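Local coordinates for protein translation elongation factor 1A (Methanosarcina mazei, PDB 3WND), which probably serves as a SelB/EF-Tu-like translation elongation factor, binding cysteinyl-tRNA(Cys) in its GTP-bound form, at residues I104-K113 with V139-Q147; L230-S241 with T253-V262. All blocks are in the same frame, centred on the assembly; numbering follows the deposited sequence. Where two conformers were deposited one is given.

Interaction 1 (I104-K113 with V139-Q147)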
# COMPACT_ATOMS: atom_id res chain seq x y z
N ILE A 104 -0.84 9.61 9.16
CA ILE A 104 0.56 9.85 9.48
C ILE A 104 1.14 8.74 10.32
O ILE A 104 2.20 8.24 10.03
CB ILE A 104 0.69 11.20 10.22
CG1 ILE A 104 0.39 12.32 9.20
CG2 ILE A 104 2.10 11.38 10.86
CD1 ILE A 104 0.31 13.70 9.85
N ILE A 105 0.40 8.27 11.35
CA ILE A 105 0.87 7.21 12.19
C ILE A 105 1.03 5.91 11.38
O ILE A 105 2.06 5.21 11.52
CB ILE A 105 -0.09 7.03 13.37
CG1 ILE A 105 0.21 8.14 14.40
CG2 ILE A 105 0.17 5.66 14.01
CD1 ILE A 105 -0.91 8.32 15.39
N ALA A 106 0.07 5.65 10.51
CA ALA A 106 0.16 4.42 9.68
C ALA A 106 1.36 4.45 8.76
O ALA A 106 2.09 3.45 8.66
CB ALA A 106 -1.08 4.20 8.84
N LEU A 107 1.57 5.59 8.06
CA LEU A 107 2.71 5.66 7.15
C LEU A 107 3.98 5.44 7.94
O LEU A 107 4.94 4.78 7.44
CB LEU A 107 2.72 7.05 6.51
CG LEU A 107 1.60 7.29 5.46
CD1 LEU A 107 1.50 8.81 5.13
CD2 LEU A 107 1.88 6.45 4.17
N ASP A 108 4.04 6.03 9.15
CA ASP A 108 5.29 5.94 9.92
C ASP A 108 5.52 4.54 10.48
O ASP A 108 6.64 4.03 10.41
CB ASP A 108 5.28 7.05 11.02
CG ASP A 108 6.53 7.08 11.78
OD1 ASP A 108 7.61 7.45 11.24
OD2 ASP A 108 6.39 6.87 13.00
N LEU A 109 4.41 3.87 10.90
CA LEU A 109 4.58 2.47 11.33
C LEU A 109 4.98 1.56 10.18
O LEU A 109 5.62 0.54 10.38
CB LEU A 109 3.27 1.97 11.90
CG LEU A 109 2.89 2.54 13.25
CD1 LEU A 109 1.48 2.00 13.60
CD2 LEU A 109 3.83 2.17 14.36
N LEU A 110 4.54 1.89 8.93
CA LEU A 110 4.93 1.13 7.72
C LEU A 110 6.36 1.39 7.28
O LEU A 110 6.88 0.76 6.38
CB LEU A 110 3.92 1.41 6.60
CG LEU A 110 2.57 0.69 6.78
CD1 LEU A 110 1.49 1.27 5.89
CD2 LEU A 110 2.82 -0.78 6.40
N GLY A 111 6.96 2.42 7.84
CA GLY A 111 8.33 2.85 7.30
C GLY A 111 8.22 3.28 5.86
O GLY A 111 9.14 3.06 5.10
N PHE A 112 7.14 4.01 5.53
CA PHE A 112 6.83 4.26 4.16
C PHE A 112 7.76 5.37 3.76
O PHE A 112 7.60 6.52 4.19
CB PHE A 112 5.37 4.68 3.99
CG PHE A 112 4.86 4.42 2.61
CD1 PHE A 112 4.14 3.26 2.32
CD2 PHE A 112 5.21 5.28 1.56
CE1 PHE A 112 3.76 3.01 1.02
CE2 PHE A 112 4.83 5.01 0.24
CZ PHE A 112 4.09 3.89 -0.01
N LYS A 113 8.66 5.06 2.85
CA LYS A 113 9.74 6.02 2.58
C LYS A 113 9.36 7.24 1.73
O LYS A 113 9.61 8.43 2.11
CB LYS A 113 11.10 5.35 2.25
CG LYS A 113 11.78 4.57 3.46
CD LYS A 113 12.33 5.54 4.55
CE LYS A 113 12.95 4.80 5.73
NZ LYS A 113 14.18 3.97 5.41
N VAL A 139 6.20 20.47 11.94
CA VAL A 139 6.26 20.00 13.33
C VAL A 139 5.73 18.60 13.65
O VAL A 139 6.35 17.76 14.39
CB VAL A 139 5.57 21.08 14.30
CG1 VAL A 139 4.97 20.48 15.59
CG2 VAL A 139 6.47 22.26 14.54
N ILE A 140 4.57 18.34 13.16
CA ILE A 140 3.83 17.14 13.46
C ILE A 140 4.64 15.99 12.85
O ILE A 140 4.53 14.84 13.33
CB ILE A 140 2.47 17.30 12.73
CG1 ILE A 140 1.67 18.41 13.49
CG2 ILE A 140 1.74 15.96 12.68
CD1 ILE A 140 1.69 19.75 12.79
N THR A 141 5.33 16.28 11.72
CA THR A 141 5.97 15.17 10.98
C THR A 141 7.46 15.04 11.37
O THR A 141 8.17 14.13 10.89
CB THR A 141 5.86 15.31 9.44
OG1 THR A 141 6.61 16.49 9.02
CG2 THR A 141 4.38 15.32 9.00
N SER A 142 7.95 15.94 12.20
CA SER A 142 9.32 15.82 12.65
C SER A 142 9.59 14.50 13.39
O SER A 142 8.77 14.02 14.17
CB SER A 142 9.68 17.08 13.48
OG SER A 142 10.86 16.94 14.20
N GLY A 143 10.68 13.84 12.97
CA GLY A 143 11.09 12.55 13.57
C GLY A 143 10.15 11.43 13.13
O GLY A 143 10.00 10.39 13.83
N THR A 144 9.51 11.63 11.97
CA THR A 144 8.68 10.54 11.37
C THR A 144 9.19 10.36 9.94
O THR A 144 9.96 11.18 9.41
CB THR A 144 7.15 10.88 11.25
OG1 THR A 144 6.99 11.78 10.14
CG2 THR A 144 6.65 11.51 12.52
N VAL A 145 8.72 9.31 9.28
CA VAL A 145 9.10 9.13 7.87
C VAL A 145 8.63 10.23 6.89
O VAL A 145 9.17 10.31 5.81
CB VAL A 145 8.64 7.74 7.28
CG1 VAL A 145 9.22 6.59 8.11
CG2 VAL A 145 7.10 7.66 7.15
N LEU A 146 7.70 11.06 7.34
CA LEU A 146 7.18 12.18 6.53
C LEU A 146 8.04 13.45 6.65
O LEU A 146 7.74 14.44 5.99
CB LEU A 146 5.70 12.51 6.83
CG LEU A 146 4.67 11.41 6.59
CD1 LEU A 146 4.57 10.41 7.81
CD2 LEU A 146 3.23 12.01 6.32
N GLN A 147 9.02 13.45 7.55
CA GLN A 147 9.73 14.69 7.90
C GLN A 147 10.23 15.50 6.70
O GLN A 147 10.14 16.71 6.74
CB GLN A 147 10.82 14.37 8.91
CG GLN A 147 11.97 13.59 8.32
CD GLN A 147 13.12 13.46 9.35
OE1 GLN A 147 12.88 13.16 10.55
NE2 GLN A 147 14.33 13.66 8.90
O HOH W 1 8.12 8.32 14.55
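D108, in the last turn of helix 98-109, and V145, in the type I turn T144-Q147 that follows a type II turn (T141-T144) after helix 127-140, bring their CA atoms to within 5.4 Å. This is packing in the nucleotide-binding domain, beside a Schellman motif in which G111 leaves the helix with positive phi. D108 has its CG anti to the backbone N (chi1 -176°), which carries the carboxylate out to the turns. OD1 accepts V145 N at 2.9 Å on its anti side, 25° out of the carboxylate plane. The other oxygen, OD2, takes a hydrogen from water 1 at 2.7 Å, and the same water donates to G143 O. With an alanine here, V145 N would probably lose its acceptor on the helix and the water its second anchor, leaving the turns freer to shift. V145 sits over the helix end, its CG2 3.2 Å from F112 O and its CG1 on G111 CA. L146 crosses L107 at about a right angle, CD2 meeting CD1 at 3.8 Å, while its CD1 lies against I104 CG2. T144 OG1 shapes the loop: it accepts L146 N in an ST turn and donates to T141 O at 2.7 Å.

Interaction 2 (L230-S241 with T253-V262); sequences LDRDIEIRSIQS and TRVGMRLKNV
S241 OG donates to R254 O at 2.5 Å, almost straight onto the carbonyl. At the other end of the strand pair N261 O receives R232 NE at 2.6 Å, again nearly in line with the C=O and with the oxygen in the guanidinium plane. R232 gets there with an extended chain, its CG anti to the backbone N (chi1 -179°). N261 answers with its amide: ND2 donates to D233 O at 2.8 Å, so backbone and side chain of one asparagine both hold the start of strand 232-241. Further along, K260 and E235 form a hydrogen-bonded pair, and their side chains run side by side until NZ meets OE1 on its syn side in a 3.1 Å salt bridge. The two strands are antiparallel neighbours in the curled sheet of the middle domain, consistent with the beta barrel of domain II in the EF-Tu and SelB family, and a classic beta bulge interrupts them where R237 and S238 both face R258. At the bulge R237 N donates to R258 O, and R258 N to S238 O. R237 bends at chi3 (-70°) and lays its guanidinium flat between R258 NE over one face and L259 O with K260 CA over the other; NH2 is only 2.8 Å from L259 O, yet the angle is too poor for a hydrogen bond. The R258 guanidinium lies above R237 CB, turned 35° from its neighbour's plane, and NH1 makes a weak bond to S238 OG. On the other face of the sheet I236, I239, M257 and L259 are buried, M257 and L259 resting on V210 of strand 207-216; M257 SD touches I236 CD1 at 4.0 Å, and its CE reaches I239 CD1 at 3.9 Å.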
# COMPACT_ATOMS: atom_id res chain seq x y z
N LEU A 230 -2.84 -21.19 -0.65
CA LEU A 230 -3.34 -22.51 -1.21
C LEU A 230 -2.24 -23.57 -1.29
O LEU A 230 -2.47 -24.74 -1.01
CB LEU A 230 -3.85 -22.26 -2.61
CG LEU A 230 -5.28 -21.85 -2.68
CD1 LEU A 230 -5.62 -21.86 -4.18
CD2 LEU A 230 -6.10 -22.85 -1.90
N ASP A 231 -1.02 -23.14 -1.60
CA ASP A 231 0.12 -24.02 -1.86
C ASP A 231 -0.20 -24.95 -3.04
O ASP A 231 -0.13 -26.17 -2.98
CB ASP A 231 0.52 -24.76 -0.60
CG ASP A 231 1.94 -25.36 -0.67
OD1 ASP A 231 2.58 -25.39 -1.76
OD2 ASP A 231 2.41 -25.84 0.37
N ARG A 232 -0.50 -24.32 -4.15
CA ARG A 232 -0.89 -25.04 -5.33
C ARG A 232 0.06 -24.69 -6.49
O ARG A 232 0.38 -23.49 -6.71
CB ARG A 232 -2.37 -24.73 -5.62
CG ARG A 232 -2.97 -25.43 -6.85
CD ARG A 232 -4.50 -25.25 -6.89
NE ARG A 232 -5.06 -25.95 -8.03
CZ ARG A 232 -5.48 -27.21 -7.98
NH1 ARG A 232 -5.40 -27.89 -6.83
NH2 ARG A 232 -5.97 -27.83 -9.10
N ASP A 233 0.46 -25.68 -7.29
CA ASP A 233 1.21 -25.35 -8.50
C ASP A 233 0.38 -24.63 -9.59
O ASP A 233 -0.79 -24.97 -9.79
CB ASP A 233 1.68 -26.64 -9.12
CG ASP A 233 2.62 -27.40 -8.20
OD1 ASP A 233 3.61 -26.77 -7.75
OD2 ASP A 233 2.38 -28.56 -7.93
N ILE A 234 0.96 -23.55 -10.20
CA ILE A 234 0.22 -22.81 -11.21
C ILE A 234 1.17 -22.50 -12.33
O ILE A 234 2.37 -22.69 -12.16
CB ILE A 234 -0.45 -21.52 -10.63
CG1 ILE A 234 0.65 -20.58 -10.04
CG2 ILE A 234 -1.45 -21.82 -9.50
CD1 ILE A 234 0.19 -19.11 -9.86
N GLU A 235 0.61 -22.16 -13.50
CA GLU A 235 1.50 -21.66 -14.58
C GLU A 235 0.97 -20.32 -14.93
O GLU A 235 -0.27 -20.16 -15.05
CB GLU A 235 1.43 -22.61 -15.85
CG GLU A 235 2.20 -22.07 -17.09
CD GLU A 235 1.90 -22.88 -18.33
OE1 GLU A 235 1.18 -23.92 -18.25
OE2 GLU A 235 2.33 -22.43 -19.40
N ILE A 236 1.90 -19.39 -15.21
CA ILE A 236 1.52 -18.10 -15.75
C ILE A 236 1.33 -18.20 -17.26
O ILE A 236 2.32 -18.39 -18.01
CB ILE A 236 2.58 -17.09 -15.41
CG1 ILE A 236 2.66 -16.99 -13.85
CG2 ILE A 236 2.22 -15.73 -16.07
CD1 ILE A 236 3.67 -15.93 -13.37
N ARG A 237 0.08 -18.14 -17.72
CA ARG A 237 -0.20 -18.25 -19.15
C ARG A 237 0.06 -16.96 -19.95
O ARG A 237 0.35 -17.04 -21.16
CB ARG A 237 -1.66 -18.65 -19.37
CG ARG A 237 -2.07 -20.02 -18.95
CD ARG A 237 -3.52 -20.39 -19.26
NE ARG A 237 -4.45 -19.64 -18.44
CZ ARG A 237 -5.75 -19.91 -18.35
NH1 ARG A 237 -6.24 -20.86 -19.02
NH2 ARG A 237 -6.52 -19.13 -17.56
N SER A 238 -0.11 -15.76 -19.33
CA SER A 238 0.28 -14.50 -20.03
C SER A 238 0.34 -13.46 -18.93
O SER A 238 -0.20 -13.65 -17.85
CB SER A 238 -0.75 -14.06 -21.10
OG SER A 238 -2.01 -13.93 -20.46
N ILE A 239 1.10 -12.42 -19.19
CA ILE A 239 1.16 -11.27 -18.27
C ILE A 239 0.77 -10.08 -19.13
O ILE A 239 1.38 -9.86 -20.22
CB ILE A 239 2.63 -11.11 -17.76
CG1 ILE A 239 3.14 -12.45 -17.13
CG2 ILE A 239 2.70 -9.94 -16.77
CD1 ILE A 239 4.55 -12.39 -16.57
N GLN A 240 -0.07 -9.21 -18.57
CA GLN A 240 -0.45 -7.97 -19.29
C GLN A 240 -0.02 -6.77 -18.41
O GLN A 240 -0.16 -6.83 -17.18
CB GLN A 240 -2.01 -7.93 -19.49
CG GLN A 240 -2.49 -8.91 -20.50
CD GLN A 240 -2.58 -10.40 -20.08
OE1 GLN A 240 -2.09 -11.22 -20.83
NE2 GLN A 240 -3.24 -10.76 -18.92
N SER A 241 0.49 -5.70 -19.03
CA SER A 241 0.67 -4.44 -18.30
C SER A 241 0.04 -3.34 -19.11
O SER A 241 0.39 -3.22 -20.31
CB SER A 241 2.14 -4.15 -17.86
OG SER A 241 2.16 -3.36 -16.61
N THR A 253 6.19 -3.69 -11.23
CA THR A 253 5.26 -3.70 -12.39
C THR A 253 3.86 -4.07 -11.87
O THR A 253 3.68 -5.08 -11.25
CB THR A 253 5.73 -4.71 -13.48
OG1 THR A 253 7.04 -4.34 -13.92
CG2 THR A 253 4.73 -4.65 -14.72
N ARG A 254 2.86 -3.27 -12.23
CA ARG A 254 1.46 -3.65 -12.00
C ARG A 254 1.02 -4.55 -13.19
O ARG A 254 1.32 -4.24 -14.38
CB ARG A 254 0.61 -2.35 -11.97
CG ARG A 254 -0.83 -2.71 -11.75
CD ARG A 254 -1.47 -1.91 -10.70
NE ARG A 254 -2.75 -2.58 -10.63
CZ ARG A 254 -3.10 -3.28 -9.59
NH1 ARG A 254 -4.26 -3.90 -9.58
NH2 ARG A 254 -2.31 -3.23 -8.46
N VAL A 255 0.51 -5.72 -12.82
CA VAL A 255 0.26 -6.77 -13.80
C VAL A 255 -1.18 -7.29 -13.69
O VAL A 255 -1.91 -7.17 -12.67
CB VAL A 255 1.21 -8.05 -13.61
CG1 VAL A 255 2.64 -7.70 -13.87
CG2 VAL A 255 0.91 -8.64 -12.18
N GLY A 256 -1.58 -7.78 -14.85
CA GLY A 256 -2.73 -8.68 -14.89
C GLY A 256 -2.16 -10.01 -15.39
O GLY A 256 -1.31 -10.02 -16.31
N MET A 257 -2.53 -11.11 -14.76
CA MET A 257 -1.98 -12.40 -15.20
C MET A 257 -3.07 -13.43 -15.40
O MET A 257 -3.97 -13.65 -14.50
CB MET A 257 -0.98 -12.98 -14.18
CG MET A 257 0.22 -12.03 -13.94
SD MET A 257 1.28 -12.77 -12.65
CE MET A 257 2.82 -11.93 -13.08
N ARG A 258 -2.95 -14.14 -16.53
CA ARG A 258 -3.84 -15.30 -16.78
C ARG A 258 -3.16 -16.47 -16.16
O ARG A 258 -1.97 -16.77 -16.48
CB ARG A 258 -4.01 -15.48 -18.29
CG ARG A 258 -5.41 -15.84 -18.67
CD ARG A 258 -5.66 -15.51 -20.14
NE ARG A 258 -5.27 -16.58 -21.06
CZ ARG A 258 -4.32 -16.49 -22.02
NH1 ARG A 258 -3.57 -15.36 -22.23
NH2 ARG A 258 -4.10 -17.55 -22.77
N LEU A 259 -3.85 -17.16 -15.27
CA LEU A 259 -3.24 -18.31 -14.56
C LEU A 259 -3.93 -19.62 -15.01
O LEU A 259 -5.17 -19.68 -15.15
CB LEU A 259 -3.51 -18.19 -13.03
CG LEU A 259 -3.01 -16.87 -12.38
CD1 LEU A 259 -3.28 -17.04 -10.89
CD2 LEU A 259 -1.56 -16.57 -12.78
N LYS A 260 -3.12 -20.65 -15.19
CA LYS A 260 -3.57 -22.06 -15.36
C LYS A 260 -3.47 -22.85 -14.03
O LYS A 260 -2.49 -22.69 -13.21
CB LYS A 260 -2.76 -22.79 -16.50
CG LYS A 260 -3.40 -24.15 -16.95
CD LYS A 260 -2.55 -25.00 -17.90
CE LYS A 260 -2.08 -24.25 -19.14
NZ LYS A 260 -1.12 -25.09 -19.92
N ASN A 261 -4.48 -23.69 -13.81
CA ASN A 261 -4.55 -24.65 -12.71
C ASN A 261 -5.15 -24.09 -11.45
O ASN A 261 -5.04 -24.69 -10.35
CB ASN A 261 -3.20 -25.37 -12.44
CG ASN A 261 -3.39 -26.70 -11.76
OD1 ASN A 261 -4.25 -27.51 -12.15
ND2 ASN A 261 -2.55 -26.96 -10.77
N VAL A 262 -5.76 -22.91 -11.56
CA VAL A 262 -6.45 -22.37 -10.35
C VAL A 262 -7.69 -21.58 -10.76
O VAL A 262 -7.74 -20.95 -11.85
CB VAL A 262 -5.47 -21.58 -9.45
CG1 VAL A 262 -5.00 -20.29 -10.17
CG2 VAL A 262 -6.12 -21.19 -8.13

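Interaction 1 closes before interaction 2 opens along the chain, and they lie on opposite sides of its centre, centres 35 Å apart and nearest atoms about 13 Å apart. Interaction 1 stands nearer the nucleotide site: the side chain of L107 is about 11 Å from that of R34, and that of I104 about 12 Å from that of S32. Both of these bind GDP, which is absent from this model. Helix 98-109, which carries I104, also meets the C-terminal barrel, through A106 and L109 on F363. Interaction 2 belongs to the middle barrel, away from the GDP residues. The side chain of I140 is about 4 Å from a bound citric acid, probably from crystallisation.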